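Local coordinates for bifunctional purine biosynthetic protein ADE5,7 (Cryptococcus neoformans var. grubii serotype A, PDB 7LVO) that catalyses, through its N-terminal half, the ATP-dependent joining of phosphoribosylamine and glycine in de novo purine synthesis, the C-terminal half being an AIR synthetase, at residues 164-176 and 209-221. Numbering follows the deposited sequence.
Sequences RSFTSTQYEDAVA and EAFAALKSVMVDK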
loop_
_atom_site.group_PDB
_atom_site.type_symbol
_atom_site.label_atom_id
_atom_site.label_comp_id
_atom_site.label_asym_id
_atom_site.label_seq_id
_atom_site.Cartn_x
_atom_site.Cartn_y
_atom_site.Cartn_z
ATOM N N ARG A 164 12.375 -10.626 18.738
ATOM C CA ARG A 164 12.552 -12.069 18.772
ATOM C C ARG A 164 11.245 -12.699 18.303
ATOM O O ARG A 164 10.159 -12.272 18.710
ATOM C CB ARG A 164 12.920 -12.581 20.165
ATOM C CG ARG A 164 14.359 -12.297 20.588
ATOM C CD ARG A 164 15.389 -12.917 19.637
ATOM N NE ARG A 164 15.199 -14.350 19.451
ATOM C CZ ARG A 164 14.841 -14.924 18.307
ATOM N NH1 ARG A 164 14.658 -14.219 17.201
ATOM N NH2 ARG A 164 14.669 -16.242 18.271
ATOM N N SER A 165 11.353 -13.707 17.446
ATOM C CA SER A 165 10.193 -14.380 16.883
ATOM C C SER A 165 9.894 -15.656 17.659
ATOM O O SER A 165 10.789 -16.287 18.225
ATOM C CB SER A 165 10.417 -14.708 15.406
ATOM O OG SER A 165 10.482 -13.522 14.638
ATOM N N PHE A 166 8.615 -16.026 17.679
ATOM C CA PHE A 166 8.155 -17.198 18.404
ATOM C C PHE A 166 7.076 -17.900 17.595
ATOM O O PHE A 166 6.352 -17.270 16.819
ATOM C CB PHE A 166 7.592 -16.828 19.785
ATOM C CG PHE A 166 8.559 -16.083 20.658
ATOM C CD1 PHE A 166 8.656 -14.705 20.584
ATOM C CD2 PHE A 166 9.366 -16.762 21.556
ATOM C CE1 PHE A 166 9.545 -14.016 21.388
ATOM C CE2 PHE A 166 10.254 -16.078 22.365
ATOM C CZ PHE A 166 10.342 -14.703 22.280
ATOM N N THR A 167 6.971 -19.207 17.785
ATOM C CA THR A 167 5.896 -20.002 17.209
ATOM C C THR A 167 4.771 -20.155 18.226
ATOM O O THR A 167 4.931 -19.877 19.417
ATOM C CB THR A 167 6.409 -21.377 16.765
ATOM O OG1 THR A 167 6.895 -22.099 17.902
ATOM C CG2 THR A 167 7.526 -21.224 15.740
ATOM N N SER A 168 3.615 -20.610 17.734
ATOM C CA SER A 168 2.449 -20.745 18.605
ATOM C C SER A 168 2.713 -21.698 19.765
ATOM O O SER A 168 2.133 -21.536 20.845
ATOM C CB SER A 168 1.239 -21.213 17.796
ATOM O OG SER A 168 1.505 -22.451 17.160
ATOM N N THR A 169 3.582 -22.692 19.568
ATOM C CA THR A 169 3.888 -23.641 20.631
ATOM C C THR A 169 4.872 -23.087 21.653
ATOM O O THR A 169 4.991 -23.649 22.747
ATOM C CB THR A 169 4.449 -24.938 20.042
ATOM O OG1 THR A 169 5.647 -24.653 19.307
ATOM C CG2 THR A 169 3.428 -25.588 19.116
ATOM N N GLN A 170 5.576 -22.001 21.326
ATOM C CA GLN A 170 6.529 -21.377 22.236
ATOM C C GLN A 170 5.891 -20.291 23.096
ATOM O O GLN A 170 6.551 -19.295 23.426
ATOM C CB GLN A 170 7.705 -20.810 21.442
ATOM C CG GLN A 170 8.505 -21.862 20.690
ATOM C CD GLN A 170 9.569 -21.263 19.791
ATOM O OE1 GLN A 170 9.427 -20.143 19.304
ATOM N NE2 GLN A 170 10.647 -22.008 19.573
ATOM N N TYR A 171 4.620 -20.460 23.473
ATOM C CA TYR A 171 3.957 -19.471 24.315
ATOM C C TYR A 171 4.669 -19.299 25.650
ATOM O O TYR A 171 4.674 -18.197 26.211
ATOM C CB TYR A 171 2.499 -19.872 24.536
ATOM C CG TYR A 171 1.794 -19.077 25.609
ATOM C CD1 TYR A 171 1.374 -17.774 25.374
ATOM C CD2 TYR A 171 1.538 -19.634 26.856
ATOM C CE1 TYR A 171 0.727 -17.044 26.354
ATOM C CE2 TYR A 171 0.890 -18.913 27.841
ATOM C CZ TYR A 171 0.488 -17.620 27.586
ATOM O OH TYR A 171 -0.156 -16.899 28.569
ATOM N N GLU A 172 5.276 -20.369 26.171
ATOM C CA GLU A 172 6.018 -20.256 27.422
ATOM C C GLU A 172 7.231 -19.344 27.260
ATOM O O GLU A 172 7.522 -18.520 28.135
ATOM C CB GLU A 172 6.451 -21.643 27.900
ATOM C CG GLU A 172 5.304 -22.550 28.320
ATOM C CD GLU A 172 4.709 -22.160 29.658
ATOM O OE1 GLU A 172 5.178 -21.168 30.258
ATOM O OE2 GLU A 172 3.770 -22.847 30.117
ATOM N N ASP A 173 7.950 -19.477 26.146
ATOM C CA ASP A 173 9.126 -18.644 25.923
ATOM C C ASP A 173 8.733 -17.194 25.677
ATOM O O ASP A 173 9.428 -16.274 26.127
ATOM C CB ASP A 173 9.934 -19.187 24.746
ATOM C CG ASP A 173 10.457 -20.588 24.995
ATOM O OD1 ASP A 173 10.926 -20.859 26.119
ATOM O OD2 ASP A 173 10.399 -21.418 24.065
ATOM N N ALA A 174 7.627 -16.967 24.967
ATOM C CA ALA A 174 7.189 -15.601 24.705
ATOM C C ALA A 174 6.891 -14.863 26.003
ATOM O O ALA A 174 7.142 -13.655 26.114
ATOM C CB ALA A 174 5.959 -15.607 23.796
ATOM N N VAL A 175 6.359 -15.572 27.000
ATOM C CA VAL A 175 6.086 -14.947 28.290
ATOM C C VAL A 175 7.389 -14.651 29.021
ATOM O O VAL A 175 7.585 -13.552 29.558
ATOM C CB VAL A 175 5.159 -15.842 29.133
ATOM C CG1 VAL A 175 5.039 -15.303 30.550
ATOM C CG2 VAL A 175 3.784 -15.948 28.480
ATOM N N ALA A 176 8.298 -15.629 29.060
ATOM C CA ALA A 176 9.579 -15.415 29.720
ATOM C C ALA A 176 10.358 -14.276 29.076
ATOM O O ALA A 176 11.077 -13.546 29.767
ATOM C CB ALA A 176 10.405 -16.700 29.688
ATOM N N GLU A 209 -0.758 -6.111 29.787
ATOM C CA GLU A 209 -1.424 -6.171 28.492
ATOM C C GLU A 209 -0.634 -6.986 27.479
ATOM O O GLU A 209 -1.225 -7.500 26.521
ATOM C CB GLU A 209 -1.664 -4.759 27.957
ATOM C CG GLU A 209 -2.408 -3.852 28.925
ATOM C CD GLU A 209 -2.728 -2.500 28.327
ATOM O OE1 GLU A 209 -2.654 -2.367 27.085
ATOM O OE2 GLU A 209 -3.049 -1.571 29.100
ATOM N N ALA A 210 0.681 -7.116 27.668
ATOM C CA ALA A 210 1.487 -7.917 26.751
ATOM C C ALA A 210 1.222 -9.406 26.947
ATOM O O ALA A 210 1.050 -10.149 25.974
ATOM C CB ALA A 210 2.969 -7.599 26.942
ATOM N N PHE A 211 1.187 -9.858 28.202
ATOM C CA PHE A 211 0.881 -11.261 28.467
ATOM C C PHE A 211 -0.515 -11.620 27.968
ATOM O O PHE A 211 -0.729 -12.708 27.418
ATOM C CB PHE A 211 1.012 -11.556 29.961
ATOM C CG PHE A 211 2.308 -11.091 30.558
ATOM C CD1 PHE A 211 3.513 -11.645 30.155
ATOM C CD2 PHE A 211 2.323 -10.107 31.534
ATOM C CE1 PHE A 211 4.709 -11.219 30.706
ATOM C CE2 PHE A 211 3.515 -9.676 32.088
ATOM C CZ PHE A 211 4.709 -10.233 31.673
ATOM N N ALA A 212 -1.479 -10.718 28.151
ATOM C CA ALA A 212 -2.815 -10.956 27.617
ATOM C C ALA A 212 -2.803 -10.959 26.094
ATOM O O ALA A 212 -3.470 -11.789 25.462
ATOM C CB ALA A 212 -3.788 -9.905 28.145
ATOM N N ALA A 213 -2.048 -10.040 25.486
ATOM C CA ALA A 213 -1.958 -9.989 24.034
ATOM C C ALA A 213 -1.268 -11.217 23.453
ATOM O O ALA A 213 -1.504 -11.549 22.287
ATOM C CB ALA A 213 -1.223 -8.721 23.595
ATOM N N LEU A 214 -0.428 -11.898 24.234
ATOM C CA LEU A 214 0.210 -13.117 23.749
ATOM C C LEU A 214 -0.753 -14.298 23.765
ATOM O O LEU A 214 -0.733 -15.133 22.854
ATOM C CB LEU A 214 1.452 -13.437 24.582
ATOM C CG LEU A 214 2.645 -12.491 24.427
ATOM C CD1 LEU A 214 3.810 -12.960 25.288
ATOM C CD2 LEU A 214 3.059 -12.387 22.967
ATOM N N LYS A 215 -1.601 -14.388 24.793
ATOM C CA LYS A 215 -2.573 -15.475 24.851
ATOM C C LYS A 215 -3.687 -15.287 23.831
ATOM O O LYS A 215 -4.257 -16.273 23.349
ATOM C CB LYS A 215 -3.156 -15.591 26.260
ATOM C CG LYS A 215 -4.326 -16.558 26.368
ATOM C CD LYS A 215 -4.720 -16.802 27.815
ATOM C CE LYS A 215 -3.621 -17.531 28.571
ATOM N NZ LYS A 215 -4.006 -17.810 29.982
ATOM N N SER A 216 -4.013 -14.039 23.490
ATOM C CA SER A 216 -5.065 -13.786 22.514
ATOM C C SER A 216 -4.628 -14.124 21.094
ATOM O O SER A 216 -5.487 -14.316 20.226
ATOM C CB SER A 216 -5.505 -12.323 22.585
ATOM O OG SER A 216 -4.410 -11.448 22.364
ATOM N N VAL A 217 -3.322 -14.201 20.839
ATOM C CA VAL A 217 -2.815 -14.507 19.512
ATOM C C VAL A 217 -2.228 -15.909 19.418
ATOM O O VAL A 217 -2.297 -16.523 18.345
ATOM C CB VAL A 217 -1.773 -13.452 19.080
ATOM C CG1 VAL A 217 -1.251 -13.758 17.686
ATOM C CG2 VAL A 217 -2.368 -12.054 19.146
ATOM N N MET A 218 -1.663 -16.438 20.500
ATOM C CA MET A 218 -1.021 -17.747 20.490
ATOM C C MET A 218 -1.904 -18.846 21.062
ATOM O O MET A 218 -1.870 -19.976 20.567
ATOM C CB MET A 218 0.292 -17.690 21.279
ATOM C CG MET A 218 1.234 -16.582 20.830
ATOM S SD MET A 218 2.772 -16.520 21.771
ATOM C CE MET A 218 3.573 -18.023 21.219
ATOM N N VAL A 219 -2.695 -18.543 22.089
ATOM C CA VAL A 219 -3.567 -19.533 22.714
ATOM C C VAL A 219 -4.948 -19.455 22.078
ATOM O O VAL A 219 -5.336 -20.331 21.299
ATOM C CB VAL A 219 -3.647 -19.321 24.236
ATOM C CG1 VAL A 219 -4.648 -20.287 24.857
ATOM C CG2 VAL A 219 -2.274 -19.491 24.866
ATOM N N ASP A 220 -5.703 -18.404 22.409
ATOM C CA ASP A 220 -7.034 -18.243 21.834
ATOM C C ASP A 220 -6.971 -18.052 20.325
ATOM O O ASP A 220 -7.931 -18.377 19.618
ATOM C CB ASP A 220 -7.749 -17.060 22.487
ATOM C CG ASP A 220 -7.941 -17.247 23.979
ATOM O OD1 ASP A 220 -6.980 -17.009 24.738
ATOM O OD2 ASP A 220 -9.055 -17.634 24.391
ATOM N N LYS A 221 -5.860 -17.525 19.818
ATOM C CA LYS A 221 -5.662 -17.301 18.389
ATOM C C LYS A 221 -6.824 -16.496 17.801
ATOM O O LYS A 221 -7.611 -16.970 16.981
ATOM C CB LYS A 221 -5.487 -18.636 17.659
ATOM C CG LYS A 221 -4.376 -19.510 18.230
ATOM C CD LYS A 221 -3.427 -20.007 17.142
ATOM C CE LYS A 221 -4.131 -20.932 16.155
ATOM N NZ LYS A 221 -3.205 -21.406 15.085
#
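Y171 and M218 carry most of the contact between two helices whose segments 171-176 and 209-218 run nearly antiparallel (163°), with their axes 10.2 Å apart at closest approach. With CG anti to the backbone N (chi1 168°), Y171 sends its ring toward the second helix, where it lies against L214, K215, M218 and V219. V219 CG2 sits almost exactly above one face, 4.0 Å from the ring centroid and 7° off its normal, a CH-pi contact; V175 CG2, from the tyrosine's own helix, covers the rim of the opposite face. The ring is thus clamped between two valine methyls, while the backbone of L214 approaches its edge. Y171 OH lies 3.5 Å from K215 CE, so the phenol ends beside the aliphatic part of a lysine at the exposed border, a place suited to a ring with a polar tip.

M218 works from the buried side. Its SD stands at the edge of the Y171 ring, 5.4 Å from the centroid, a Met-aromatic contact, and also packs against A174 CB. A bend at chi3 brings CE against the backbone of the turn leading into the helix, at Q170 and Y171; the unbranched methionine chain is flexible enough to take this bend. V230 of the neighbouring strand also touches it.

Farther along, the small A174 accepts L214 CD1, 3.7 Å from its CB. V175 CG1 meets F211 CD1, the two side chains crossing at about a right angle, and V175 O lies at the edge of that ring, in its plane. L214 reaches on to I190 of strand 188-192. Two antiparallel helices packed side by side against one antiparallel sheet, which includes strands 163-167, 229-234 and 188-192, form an alpha+beta lobe of the kind that makes up the ATP-grasp fold.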